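PDB 6OYC: glycosylation Associate Protein 3 from Streptococcus agalactiae serotype V, which probably acts with Gap1 and Gap2 in the accessory Sec system, supporting glycosylation and secretion of a surface protein. Local coordinates for residues C[5-10]-C[59-64]; C[119-124]-C[134-139]. All coordinates share one frame; numbering follows the deposited sequence.

Contact 1 of 2, residues C[5-10]-C[59-64]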
loop_
_atom_site.group_PDB
_atom_site.type_symbol
_atom_site.label_atom_id
_atom_site.label_comp_id
_atom_site.label_asym_id
_atom_site.label_seq_id
_atom_site.Cartn_x
_atom_site.Cartn_y
_atom_site.Cartn_z
ATOM N N SER C 5 -6.917 7.347 3.013
ATOM C CA SER C 5 -7.159 6.568 1.813
ATOM C C SER C 5 -5.988 6.706 0.851
ATOM O O SER C 5 -5.516 7.818 0.583
ATOM C CB SER C 5 -8.453 7.009 1.143
ATOM O OG SER C 5 -9.533 6.818 2.028
ATOM N N TYR C 6 -5.521 5.576 0.340
ATOM C CA TYR C 6 -4.552 5.569 -0.738
ATOM C C TYR C 6 -5.314 5.271 -2.017
ATOM O O TYR C 6 -6.114 4.335 -2.069
ATOM C CB TYR C 6 -3.435 4.556 -0.492
ATOM C CG TYR C 6 -2.471 4.947 0.628
ATOM C CD1 TYR C 6 -2.790 4.710 1.964
ATOM C CD2 TYR C 6 -1.230 5.538 0.347
ATOM C CE1 TYR C 6 -1.894 5.060 3.001
ATOM C CE2 TYR C 6 -0.333 5.890 1.371
ATOM C CZ TYR C 6 -0.671 5.644 2.691
ATOM O OH TYR C 6 0.198 5.992 3.704
ATOM N N ILE C 7 -5.076 6.087 -3.035
ATOM C CA ILE C 7 -5.943 6.184 -4.191
ATOM C C ILE C 7 -5.093 5.973 -5.437
ATOM O O ILE C 7 -4.104 6.688 -5.647
ATOM C CB ILE C 7 -6.656 7.551 -4.205
ATOM C CG1 ILE C 7 -7.714 7.606 -3.107
ATOM C CG2 ILE C 7 -7.288 7.819 -5.493
ATOM C CD1 ILE C 7 -7.881 9.031 -2.517
ATOM N N TYR C 8 -5.487 5.005 -6.263
ATOM C CA TYR C 8 -4.663 4.483 -7.340
ATOM C C TYR C 8 -5.327 4.701 -8.695
ATOM O O TYR C 8 -6.558 4.732 -8.811
ATOM C CB TYR C 8 -4.391 2.984 -7.121
ATOM C CG TYR C 8 -3.602 2.719 -5.864
ATOM C CD1 TYR C 8 -2.215 2.742 -5.874
ATOM C CD2 TYR C 8 -4.243 2.469 -4.660
ATOM C CE1 TYR C 8 -1.485 2.512 -4.714
ATOM C CE2 TYR C 8 -3.530 2.237 -3.507
ATOM C CZ TYR C 8 -2.155 2.262 -3.533
ATOM O OH TYR C 8 -1.448 2.030 -2.368
ATOM N N TRP C 9 -4.495 4.844 -9.724
ATOM C CA TRP C 9 -4.982 5.031 -11.090
ATOM C C TRP C 9 -5.384 3.678 -11.673
ATOM O O TRP C 9 -4.545 2.783 -11.828
ATOM C CB TRP C 9 -3.907 5.712 -11.939
ATOM C CG TRP C 9 -4.252 5.981 -13.376
ATOM C CD1 TRP C 9 -5.310 5.477 -14.088
ATOM C CD2 TRP C 9 -3.528 6.815 -14.286
ATOM N NE1 TRP C 9 -5.280 5.944 -15.374
ATOM C CE2 TRP C 9 -4.203 6.774 -15.522
ATOM C CE3 TRP C 9 -2.372 7.594 -14.176
ATOM C CZ2 TRP C 9 -3.763 7.477 -16.641
ATOM C CZ3 TRP C 9 -1.936 8.293 -15.294
ATOM C CH2 TRP C 9 -2.630 8.224 -16.510
ATOM N N ASP C 10 -6.668 3.535 -11.991
ATOM C CA ASP C 10 -7.207 2.348 -12.639
ATOM C C ASP C 10 -7.351 2.565 -14.150
ATOM O O ASP C 10 -7.575 3.684 -14.615
ATOM C CB ASP C 10 -8.551 1.998 -12.016
ATOM C CG ASP C 10 -8.877 0.562 -12.161
ATOM O OD1 ASP C 10 -9.403 0.188 -13.227
ATOM O OD2 ASP C 10 -8.595 -0.197 -11.215
ATOM N N PRO C 59 -17.782 3.933 -5.863
ATOM C CA PRO C 59 -16.939 5.113 -5.671
ATOM C C PRO C 59 -15.599 4.665 -5.124
ATOM O O PRO C 59 -15.505 3.677 -4.397
ATOM C CB PRO C 59 -17.710 5.947 -4.642
ATOM C CG PRO C 59 -18.527 4.944 -3.902
ATOM C CD PRO C 59 -18.940 3.941 -4.947
ATOM N N ASN C 60 -14.554 5.386 -5.494
ATOM C CA ASN C 60 -13.217 5.068 -5.018
ATOM C C ASN C 60 -12.657 6.192 -4.154
ATOM O O ASN C 60 -11.466 6.171 -3.811
ATOM C CB ASN C 60 -12.298 4.758 -6.207
ATOM C CG ASN C 60 -12.554 5.686 -7.388
ATOM O OD1 ASN C 60 -12.929 6.839 -7.206
ATOM N ND2 ASN C 60 -12.375 5.178 -8.594
ATOM N N LEU C 61 -13.489 7.166 -3.788
ATOM C CA LEU C 61 -13.145 8.216 -2.842
ATOM C C LEU C 61 -14.029 8.093 -1.607
ATOM O O LEU C 61 -15.218 7.785 -1.733
ATOM C CB LEU C 61 -13.320 9.631 -3.457
ATOM C CG LEU C 61 -12.438 9.876 -4.691
ATOM C CD1 LEU C 61 -12.664 11.264 -5.298
ATOM C CD2 LEU C 61 -10.955 9.657 -4.341
ATOM N N PRO C 62 -13.497 8.345 -0.418
ATOM C CA PRO C 62 -14.299 8.191 0.797
ATOM C C PRO C 62 -15.215 9.377 1.032
ATOM O O PRO C 62 -14.991 10.497 0.557
ATOM C CB PRO C 62 -13.243 8.111 1.908
ATOM C CG PRO C 62 -12.132 9.016 1.402
ATOM C CD PRO C 62 -12.129 8.820 -0.126
ATOM N N LEU C 63 -16.237 9.097 1.824
ATOM C CA LEU C 63 -17.171 10.105 2.305
ATOM C C LEU C 63 -16.455 11.060 3.252
ATOM O O LEU C 63 -15.772 10.623 4.180
ATOM C CB LEU C 63 -18.323 9.396 3.010
ATOM C CG LEU C 63 -19.733 9.939 3.163
ATOM C CD1 LEU C 63 -20.339 10.339 1.817
ATOM C CD2 LEU C 63 -20.601 8.885 3.886
ATOM N N LEU C 64 -16.614 12.363 3.032
ATOM C CA LEU C 64 -15.947 13.375 3.840
ATOM C C LEU C 64 -16.975 14.169 4.641
ATOM O O LEU C 64 -18.177 14.136 4.358
ATOM C CB LEU C 64 -15.112 14.315 2.956
ATOM C CG LEU C 64 -14.022 13.647 2.097
ATOM C CD1 LEU C 64 -13.177 14.685 1.349
ATOM C CD2 LEU C 64 -13.120 12.727 2.937
#
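I7 turns CG1 away from its own carbonyl carbon and places it beside the backbone N (chi1 -72°), which sends CG1 and CD1 toward L61. Its second torsion, 147°, lies off a staggered value and sets the final position of CD1. L61 has a similar first torsion (chi1 -60°). Its CB does not aim at strand 4-7, but the CD2 branch reaches across. I7 CD1 and L61 CD2 meet at 3.6 Å. I7 CG1 lies 4.0 Å from L61 CD2, so this one leucine branch covers the outer part of the isoleucine. The two side chains cross at about a right angle. I7 CG1 passes 4.1 Å from N60 O, a loose van der Waals approach to a backbone carbonyl.

The hydroxyl S5 OG comes to 3.5 Å from P62 CG, the corner of the pyrrolidine ring, with P62 CB and CD each 3.9 Å away. No hydrogen bond crosses the contact. The backbones stay apart: the CA atoms of I7 and N60 are 7.4 Å apart. Side chains make most of the contact, and the backbone atom that takes part is N60 O; 161 Å² is buried. The I7-L61 pair is buried; S5 and P62 are partly exposed.

N60 OD1 accepts a hydrogen bond from S47 N, and the backbones of N60 and L61 bond to S47, at the end of strand 41-47. Strand 4-7 pairs with strand 130-140, where S5 faces L138 and I7 faces L136. W46 of strand 41-47 packs on I7, N60 and L61, and L61 lies on Y119 and I121 of strand 118-125, which puts the loop against the second sheet. Thus the contact joins strand 4-7 of one antiparallel sheet to the loop between helix 52-55 and strand 69-78.

Contact 2 of 2, residues C[119-124]-C[134-139]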
loop_
_atom_site.group_PDB
_atom_site.type_symbol
_atom_site.label_atom_id
_atom_site.label_comp_id
_atom_site.label_asym_id
_atom_site.label_seq_id
_atom_site.Cartn_x
_atom_site.Cartn_y
_atom_site.Cartn_z
ATOM N N TYR C 119 -17.768 14.762 -4.560
ATOM C CA TYR C 119 -16.562 15.388 -5.086
ATOM C C TYR C 119 -15.828 14.408 -5.994
ATOM O O TYR C 119 -16.046 13.198 -5.953
ATOM C CB TYR C 119 -15.645 15.911 -3.953
ATOM C CG TYR C 119 -14.973 14.847 -3.095
ATOM C CD1 TYR C 119 -15.692 14.120 -2.140
ATOM C CD2 TYR C 119 -13.613 14.561 -3.244
ATOM C CE1 TYR C 119 -15.076 13.146 -1.364
ATOM C CE2 TYR C 119 -12.982 13.583 -2.462
ATOM C CZ TYR C 119 -13.718 12.883 -1.526
ATOM O OH TYR C 119 -13.101 11.924 -0.758
ATOM N N THR C 120 -14.978 14.953 -6.844
ATOM C CA THR C 120 -14.130 14.162 -7.718
ATOM C C THR C 120 -12.702 14.650 -7.569
ATOM O O THR C 120 -12.456 15.785 -7.169
ATOM C CB THR C 120 -14.529 14.286 -9.194
ATOM O OG1 THR C 120 -14.314 15.637 -9.607
ATOM C CG2 THR C 120 -16.003 13.890 -9.429
ATOM N N ILE C 121 -11.751 13.798 -7.929
ATOM C CA ILE C 121 -10.351 14.200 -8.004
ATOM C C ILE C 121 -9.833 13.777 -9.365
ATOM O O ILE C 121 -10.044 12.634 -9.776
ATOM C CB ILE C 121 -9.508 13.584 -6.872
ATOM C CG1 ILE C 121 -10.059 14.014 -5.507
ATOM C CG2 ILE C 121 -8.084 14.007 -7.021
ATOM C CD1 ILE C 121 -9.424 13.295 -4.308
ATOM N N SER C 122 -9.174 14.698 -10.068
ATOM C CA SER C 122 -8.712 14.467 -11.428
ATOM C C SER C 122 -7.217 14.711 -11.534
ATOM O O SER C 122 -6.711 15.736 -11.065
ATOM C CB SER C 122 -9.446 15.366 -12.423
ATOM O OG SER C 122 -10.784 14.961 -12.561
ATOM N N LEU C 123 -6.520 13.758 -12.142
ATOM C CA LEU C 123 -5.143 13.945 -12.571
ATOM C C LEU C 123 -5.157 14.688 -13.898
ATOM O O LEU C 123 -5.840 14.270 -14.841
ATOM C CB LEU C 123 -4.465 12.590 -12.738
ATOM C CG LEU C 123 -2.988 12.363 -12.463
ATOM C CD1 LEU C 123 -2.675 12.683 -11.005
ATOM C CD2 LEU C 123 -2.634 10.894 -12.791
ATOM N N ILE C 124 -4.428 15.795 -13.977
ATOM C CA ILE C 124 -4.437 16.623 -15.178
ATOM C C ILE C 124 -3.013 16.799 -15.693
ATOM O O ILE C 124 -2.119 17.214 -14.946
ATOM C CB ILE C 124 -5.113 17.977 -14.922
ATOM C CG1 ILE C 124 -6.538 17.744 -14.424
ATOM C CG2 ILE C 124 -5.129 18.794 -16.194
ATOM C CD1 ILE C 124 -7.318 18.996 -14.181
ATOM N N HIS C 134 2.127 7.050 -8.972
ATOM C CA HIS C 134 2.003 5.988 -7.974
ATOM C C HIS C 134 0.645 6.015 -7.292
ATOM O O HIS C 134 -0.091 5.028 -7.347
ATOM C CB HIS C 134 3.127 6.091 -6.932
ATOM C CG HIS C 134 4.490 5.974 -7.528
ATOM N ND1 HIS C 134 4.912 4.837 -8.185
ATOM C CD2 HIS C 134 5.511 6.859 -7.609
ATOM C CE1 HIS C 134 6.142 5.021 -8.630
ATOM N NE2 HIS C 134 6.528 6.240 -8.298
ATOM N N TYR C 135 0.300 7.126 -6.645
ATOM C CA TYR C 135 -0.955 7.187 -5.910
ATOM C C TYR C 135 -1.189 8.604 -5.414
ATOM O O TYR C 135 -0.302 9.464 -5.442
ATOM C CB TYR C 135 -0.981 6.207 -4.730
ATOM C CG TYR C 135 0.116 6.398 -3.707
ATOM C CD1 TYR C 135 0.073 7.443 -2.786
ATOM C CD2 TYR C 135 1.190 5.505 -3.639
ATOM C CE1 TYR C 135 1.075 7.605 -1.828
ATOM C CE2 TYR C 135 2.198 5.659 -2.684
ATOM C CZ TYR C 135 2.140 6.707 -1.785
ATOM O OH TYR C 135 3.145 6.856 -0.846
ATOM N N LEU C 136 -2.406 8.829 -4.952
ATOM C CA LEU C 136 -2.727 9.980 -4.136
ATOM C C LEU C 136 -3.045 9.482 -2.737
ATOM O O LEU C 136 -3.507 8.347 -2.561
ATOM C CB LEU C 136 -3.910 10.762 -4.700
ATOM C CG LEU C 136 -3.850 11.277 -6.143
ATOM C CD1 LEU C 136 -5.139 11.986 -6.456
ATOM C CD2 LEU C 136 -2.700 12.234 -6.368
ATOM N N LYS C 137 -2.783 10.332 -1.741
ATOM C CA LYS C 137 -3.126 10.045 -0.352
ATOM C C LYS C 137 -4.023 11.151 0.185
ATOM O O LYS C 137 -3.652 12.333 0.168
ATOM C CB LYS C 137 -1.874 9.898 0.516
ATOM C CG LYS C 137 -2.137 9.433 1.944
ATOM C CD LYS C 137 -0.817 9.163 2.658
ATOM C CE LYS C 137 -1.010 8.943 4.136
ATOM N NZ LYS C 137 0.292 8.966 4.865
ATOM N N LEU C 138 -5.196 10.758 0.669
ATOM C CA LEU C 138 -6.184 11.665 1.226
ATOM C C LEU C 138 -6.433 11.276 2.682
ATOM O O LEU C 138 -6.833 10.138 2.963
ATOM C CB LEU C 138 -7.478 11.593 0.410
ATOM C CG LEU C 138 -8.684 12.387 0.890
ATOM C CD1 LEU C 138 -8.378 13.882 0.783
ATOM C CD2 LEU C 138 -9.896 12.016 0.046
ATOM N N GLU C 139 -6.202 12.213 3.603
ATOM C CA GLU C 139 -6.355 11.934 5.023
ATOM C C GLU C 139 -6.844 13.180 5.746
ATOM O O GLU C 139 -6.550 14.311 5.345
ATOM C CB GLU C 139 -5.035 11.472 5.641
ATOM C CG GLU C 139 -3.886 12.372 5.238
ATOM C CD GLU C 139 -2.550 11.916 5.797
ATOM O OE1 GLU C 139 -2.534 11.417 6.948
ATOM O OE2 GLU C 139 -1.527 12.060 5.081
#
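L136 and L138 of strand 130-140 meet I121 and Y119 of strand 118-125. Just ahead of them, H134 and Y135 lie opposite the single residue N75 of strand 69-78, a classic beta bulge. L136 comes next and points at the opposing strand. Its CD1 methyl lies 3.6 Å from I121 CG2, and the two side chains run antiparallel, alongside each other. The CA atoms of L136 and I121 are 9.5 Å apart, so side chains bridge the gap. K137 turns to the other side of its strand, where its NZ makes a salt bridge with E139 OE2 at 3.6 Å. L138 points inward again. With CG anti to the backbone N (chi1 175°), it brings CD2 to 3.3 Å from Y119 OH. This methyl sits at the edge of the Y119 ring, near its plane, and is 4.2 Å from Y119 CZ. E139 closes the segment on the K137 side.

The alternation sorts the chemistry: leucines face strand 118-125, and charged groups face away from it. No hydrogen bond crosses the contact. The strands meet mainly through apolar side chains, with the buried Y119 hydroxyl as the one polar group at the join, its hydrogen bond going to P62 O. This is as expected between the facing sheets of a beta-sandwich, consistent with the galactose-binding-domain clan of this family.

Overall arrangement
Contacts 1 and 2 lie side by side, with centres about 7 Å apart, on the same side of the chain's centre. Hydrogen bonds tie them, among them one from each segment of contact 1. On the strand side, I7 N is 2.8 Å from L136 O. On the loop side, P62 O is 2.7 Å from Y119 OH. Residues 5-10 are thus linked to 134-139, and residues 59-64 to 119-124. W46 of strand 41-47 touches both contacts. Together they join the two antiparallel sheets and the 59-64 loop. Neither contact includes a known ligand or active site.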